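UPF0141 protein yjdB (Campylobacter jejuni subsp. jejuni HB93-13, PDB 4TN0) probably transfers phosphoethanolamine groups to cell-surface acceptors, as the zinc-binding periplasmic domain of a transferase required for polymyxin resistance and motility. Local coordinates at residues L153-R164 and L189-T200. Numbering follows the deposited sequence.
Sequences LQGSHGPTYYKR and LINTYDNTLLYT
Leu189 opens the contact by laying CD1 obliquely against the ring of Tyr161, 3.9 Å from its CE2. One turn on, Thr192 points CG2, anti to its backbone N, at the backbone of Tyr161 and Tyr162, where it lies 3.6 Å from the backbone N of Tyr162 and also touches CB of both residues. Its OG1 turns elsewhere, to Ala188 O and Cys176 N. Tyr193 presents its ring edge to the face of Tyr161 in an offset edge-to-face pair, planes at 89° and centroids 5.9 Å apart; the CE1 corner of the same ring reaches CB of Ser156. The two phenol hydroxyls are tied down separately, Tyr161 OH by Glu229 and Tyr193 OH by Thr27 O. At Thr196 the branches divide the work: a chi1 of 70° sets OG1 between the backbone N and the carbonyl carbon, where it accepts a 2.7 Å hydrogen bond from Ser156 OG, while CG2, anti to the carbonyl carbon, packs against both Tyr161 O and CB of Arg164. Leu197 brings CD2 to Ser156 OG, an apolar neighbour beside this buried Ser-Thr hydrogen bond. Beyond it, the CD2-CE2 side of the Tyr199 ring lies against Arg164 O, and Thr200 completes the row with CG2 3.8 Å from Leu153 CD1 and OG1 beside Gly155 CA. The helix thus backs the loop that leaves strand 146-152 through a type II' turn, Gln154 to His157. The side chain of Ser156 lies about 9 Å from the zinc ion, and its backbone bonds to the zinc ligand Glu26. This is the loop-helix part of a beta-alpha-beta crossover from strand 146-152 to strand 218-224 in the alkaline phosphatase-like fold.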
loop_
_atom_site.group_PDB
_atom_site.type_symbol
_atom_site.label_atom_id
_atom_site.label_comp_id
_atom_site.label_asym_id
_atom_site.label_seq_id
_atom_site.Cartn_x
_atom_site.Cartn_y
_atom_site.Cartn_z
ATOM N N LEU A 153 1.360 3.464 6.521
ATOM C CA LEU A 153 2.170 4.676 6.513
ATOM C C LEU A 153 1.390 5.976 6.695
ATOM O O LEU A 153 0.219 6.074 6.333
ATOM C CB LEU A 153 2.939 4.770 5.198
ATOM C CG LEU A 153 3.760 3.555 4.778
ATOM C CD1 LEU A 153 4.507 3.876 3.483
ATOM C CD2 LEU A 153 4.715 3.148 5.890
ATOM N N GLN A 154 2.056 6.976 7.257
ATOM C CA GLN A 154 1.616 8.359 7.140
ATOM C C GLN A 154 2.006 8.845 5.729
ATOM O O GLN A 154 1.330 9.705 5.132
ATOM C CB GLN A 154 2.251 9.228 8.235
ATOM C CG GLN A 154 1.738 10.667 8.352
ATOM C CD GLN A 154 0.326 10.809 8.937
ATOM O OE1 GLN A 154 -0.511 9.913 8.851
ATOM N NE2 GLN A 154 0.062 11.968 9.523
ATOM N N GLY A 155 3.098 8.281 5.202
ATOM C CA GLY A 155 3.477 8.464 3.814
ATOM C C GLY A 155 3.619 9.926 3.407
ATOM O O GLY A 155 4.508 10.627 3.875
ATOM N N SER A 156 2.759 10.363 2.495
ATOM C CA SER A 156 2.780 11.714 1.966
ATOM C C SER A 156 1.628 12.595 2.468
ATOM O O SER A 156 1.259 13.536 1.790
ATOM C CB SER A 156 2.709 11.675 0.441
ATOM O OG SER A 156 3.817 11.027 -0.146
ATOM N N HIS A 157 1.058 12.294 3.629
ATOM C CA HIS A 157 -0.108 13.026 4.122
ATOM C C HIS A 157 0.136 14.533 4.056
ATOM O O HIS A 157 1.200 14.998 4.427
ATOM C CB HIS A 157 -0.431 12.613 5.568
ATOM C CG HIS A 157 -1.654 13.274 6.130
ATOM N ND1 HIS A 157 -1.590 14.341 7.009
ATOM C CD2 HIS A 157 -2.974 13.006 5.960
ATOM C CE1 HIS A 157 -2.815 14.712 7.342
ATOM N NE2 HIS A 157 -3.673 13.916 6.719
ATOM N N GLY A 158 -0.816 15.280 3.517
ATOM C CA GLY A 158 -0.702 16.727 3.417
ATOM C C GLY A 158 -1.716 17.400 4.318
ATOM O O GLY A 158 -2.529 16.716 4.952
ATOM N N PRO A 159 -1.701 18.742 4.380
ATOM C CA PRO A 159 -0.856 19.699 3.646
ATOM C C PRO A 159 0.568 19.929 4.184
ATOM O O PRO A 159 1.382 20.555 3.484
ATOM C CB PRO A 159 -1.663 20.991 3.749
ATOM C CG PRO A 159 -2.342 20.866 5.070
ATOM C CD PRO A 159 -2.729 19.424 5.188
ATOM N N THR A 160 0.884 19.409 5.370
ATOM C CA THR A 160 2.226 19.573 5.940
ATOM C C THR A 160 3.215 18.518 5.422
ATOM O O THR A 160 3.827 17.794 6.226
ATOM C CB THR A 160 2.222 19.472 7.479
ATOM O OG1 THR A 160 1.645 18.225 7.869
ATOM C CG2 THR A 160 1.460 20.629 8.111
ATOM N N TYR A 161 3.369 18.435 4.100
ATOM C CA TYR A 161 4.255 17.463 3.474
ATOM C C TYR A 161 5.682 17.460 4.013
ATOM O O TYR A 161 6.291 16.402 4.180
ATOM C CB TYR A 161 4.330 17.707 1.971
ATOM C CG TYR A 161 3.005 17.750 1.260
ATOM C CD1 TYR A 161 2.277 16.584 1.071
ATOM C CD2 TYR A 161 2.515 18.935 0.707
ATOM C CE1 TYR A 161 1.064 16.597 0.404
ATOM C CE2 TYR A 161 1.295 18.966 0.030
ATOM C CZ TYR A 161 0.576 17.779 -0.127
ATOM O OH TYR A 161 -0.634 17.745 -0.787
ATOM N N TYR A 162 6.213 18.648 4.276
ATOM C CA TYR A 162 7.611 18.809 4.676
ATOM C C TYR A 162 7.889 18.144 6.018
ATOM O O TYR A 162 9.041 17.961 6.387
ATOM C CB TYR A 162 7.978 20.299 4.736
ATOM C CG TYR A 162 7.307 21.018 5.869
ATOM C CD1 TYR A 162 6.010 21.478 5.746
ATOM C CD2 TYR A 162 7.974 21.239 7.072
ATOM C CE1 TYR A 162 5.382 22.134 6.786
ATOM C CE2 TYR A 162 7.353 21.896 8.124
ATOM C CZ TYR A 162 6.061 22.343 7.975
ATOM O OH TYR A 162 5.433 22.998 9.010
ATOM N N LYS A 163 6.835 17.783 6.746
ATOM C CA LYS A 163 7.007 17.150 8.049
ATOM C C LYS A 163 7.079 15.629 7.951
ATOM O O LYS A 163 7.241 14.960 8.955
ATOM C CB LYS A 163 5.862 17.510 8.995
ATOM C CG LYS A 163 5.846 18.945 9.548
ATOM C CD LYS A 163 4.582 19.083 10.388
ATOM C CE LYS A 163 4.538 20.269 11.295
ATOM N NZ LYS A 163 3.217 20.190 12.013
ATOM N N ARG A 164 6.948 15.081 6.751
ATOM C CA ARG A 164 6.836 13.624 6.603
ATOM C C ARG A 164 8.203 12.938 6.562
ATOM O O ARG A 164 8.313 11.744 6.816
ATOM C CB ARG A 164 6.048 13.276 5.325
ATOM C CG ARG A 164 4.623 13.859 5.253
ATOM C CD ARG A 164 3.627 13.094 6.114
ATOM N NE ARG A 164 3.634 13.511 7.510
ATOM C CZ ARG A 164 2.917 14.509 8.017
ATOM N NH1 ARG A 164 3.017 14.789 9.314
ATOM N NH2 ARG A 164 2.096 15.220 7.243
ATOM N N LEU A 189 6.777 23.057 -4.275
ATOM C CA LEU A 189 5.761 22.186 -3.713
ATOM C C LEU A 189 5.994 20.762 -4.202
ATOM O O LEU A 189 5.977 19.821 -3.406
ATOM C CB LEU A 189 4.361 22.670 -4.069
ATOM C CG LEU A 189 3.215 21.768 -3.619
ATOM C CD1 LEU A 189 3.271 21.569 -2.111
ATOM C CD2 LEU A 189 1.865 22.323 -4.048
ATOM N N ILE A 190 6.249 20.611 -5.501
ATOM C CA ILE A 190 6.496 19.294 -6.091
ATOM C C ILE A 190 7.713 18.637 -5.454
ATOM O O ILE A 190 7.711 17.416 -5.185
ATOM C CB ILE A 190 6.686 19.357 -7.628
ATOM C CG1 ILE A 190 5.532 20.123 -8.290
ATOM C CG2 ILE A 190 6.903 17.972 -8.225
ATOM C CD1 ILE A 190 4.235 19.438 -8.220
ATOM N N ASN A 191 8.772 19.427 -5.251
ATOM C CA ASN A 191 9.982 18.905 -4.638
ATOM C C ASN A 191 9.663 18.306 -3.275
ATOM O O ASN A 191 10.066 17.190 -2.965
ATOM C CB ASN A 191 11.049 19.994 -4.470
ATOM C CG ASN A 191 11.711 20.409 -5.778
ATOM O OD1 ASN A 191 11.695 19.679 -6.767
ATOM N ND2 ASN A 191 12.335 21.585 -5.763
ATOM N N THR A 192 8.900 19.047 -2.481
ATOM C CA THR A 192 8.537 18.606 -1.140
ATOM C C THR A 192 7.758 17.306 -1.191
ATOM O O THR A 192 7.983 16.399 -0.390
ATOM C CB THR A 192 7.702 19.672 -0.424
ATOM O OG1 THR A 192 8.255 20.967 -0.700
ATOM C CG2 THR A 192 7.666 19.426 1.070
ATOM N N TYR A 193 6.842 17.228 -2.152
ATOM C CA TYR A 193 5.995 16.061 -2.331
ATOM C C TYR A 193 6.847 14.859 -2.728
ATOM O O TYR A 193 6.626 13.748 -2.226
ATOM C CB TYR A 193 4.883 16.342 -3.373
ATOM C CG TYR A 193 3.952 15.161 -3.602
ATOM C CD1 TYR A 193 2.967 14.839 -2.670
ATOM C CD2 TYR A 193 4.053 14.376 -4.754
ATOM C CE1 TYR A 193 2.120 13.746 -2.857
ATOM C CE2 TYR A 193 3.199 13.292 -4.962
ATOM C CZ TYR A 193 2.235 12.988 -4.010
ATOM O OH TYR A 193 1.393 11.924 -4.204
ATOM N N ASP A 194 7.809 15.094 -3.620
ATOM C CA ASP A 194 8.711 14.056 -4.105
ATOM C C ASP A 194 9.668 13.529 -3.028
ATOM O O ASP A 194 10.000 12.323 -2.992
ATOM C CB ASP A 194 9.507 14.576 -5.291
ATOM C CG ASP A 194 8.675 14.647 -6.547
ATOM O OD1 ASP A 194 7.546 14.115 -6.526
ATOM O OD2 ASP A 194 9.151 15.184 -7.564
ATOM N N ASN A 195 10.102 14.426 -2.148
ATOM C CA ASN A 195 10.899 14.015 -0.997
ATOM C C ASN A 195 10.153 12.998 -0.154
ATOM O O ASN A 195 10.750 12.033 0.311
ATOM C CB ASN A 195 11.273 15.208 -0.117
ATOM C CG ASN A 195 12.327 16.083 -0.733
ATOM O OD1 ASN A 195 13.045 15.671 -1.642
ATOM N ND2 ASN A 195 12.419 17.315 -0.242
ATOM N N THR A 196 8.854 13.216 0.052
ATOM C CA THR A 196 8.063 12.291 0.850
ATOM C C THR A 196 8.009 10.925 0.174
ATOM O O THR A 196 7.981 9.900 0.845
ATOM C CB THR A 196 6.614 12.789 1.081
ATOM O OG1 THR A 196 5.866 12.733 -0.149
ATOM C CG2 THR A 196 6.623 14.178 1.582
ATOM N N LEU A 197 7.997 10.920 -1.156
ATOM C CA LEU A 197 7.991 9.672 -1.919
ATOM C C LEU A 197 9.335 8.945 -1.783
ATOM O O LEU A 197 9.385 7.714 -1.655
ATOM C CB LEU A 197 7.686 9.955 -3.393
ATOM C CG LEU A 197 6.289 10.500 -3.758
ATOM C CD1 LEU A 197 6.159 10.759 -5.244
ATOM C CD2 LEU A 197 5.179 9.553 -3.297
ATOM N N LEU A 198 10.415 9.726 -1.827
ATOM C CA LEU A 198 11.780 9.241 -1.673
ATOM C C LEU A 198 11.953 8.568 -0.323
ATOM O O LEU A 198 12.485 7.462 -0.222
ATOM C CB LEU A 198 12.770 10.393 -1.819
ATOM C CG LEU A 198 14.251 10.042 -1.900
ATOM C CD1 LEU A 198 14.509 9.219 -3.157
ATOM C CD2 LEU A 198 15.059 11.333 -1.935
ATOM N N TYR A 199 11.471 9.231 0.716
ATOM C CA TYR A 199 11.560 8.680 2.058
ATOM C C TYR A 199 10.788 7.370 2.149
ATOM O O TYR A 199 11.285 6.387 2.678
ATOM C CB TYR A 199 11.023 9.683 3.072
ATOM C CG TYR A 199 11.098 9.246 4.524
ATOM C CD1 TYR A 199 12.272 8.730 5.056
ATOM C CD2 TYR A 199 10.013 9.412 5.373
ATOM C CE1 TYR A 199 12.352 8.367 6.394
ATOM C CE2 TYR A 199 10.075 9.047 6.706
ATOM C CZ TYR A 199 11.251 8.532 7.215
ATOM O OH TYR A 199 11.318 8.177 8.539
ATOM N N THR A 200 9.584 7.351 1.592
ATOM C CA THR A 200 8.800 6.126 1.534
ATOM C C THR A 200 9.536 5.073 0.705
ATOM O O THR A 200 9.554 3.901 1.075
ATOM C CB THR A 200 7.396 6.373 0.958
ATOM O OG1 THR A 200 6.623 7.090 1.923
ATOM C CG2 THR A 200 6.691 5.052 0.662
#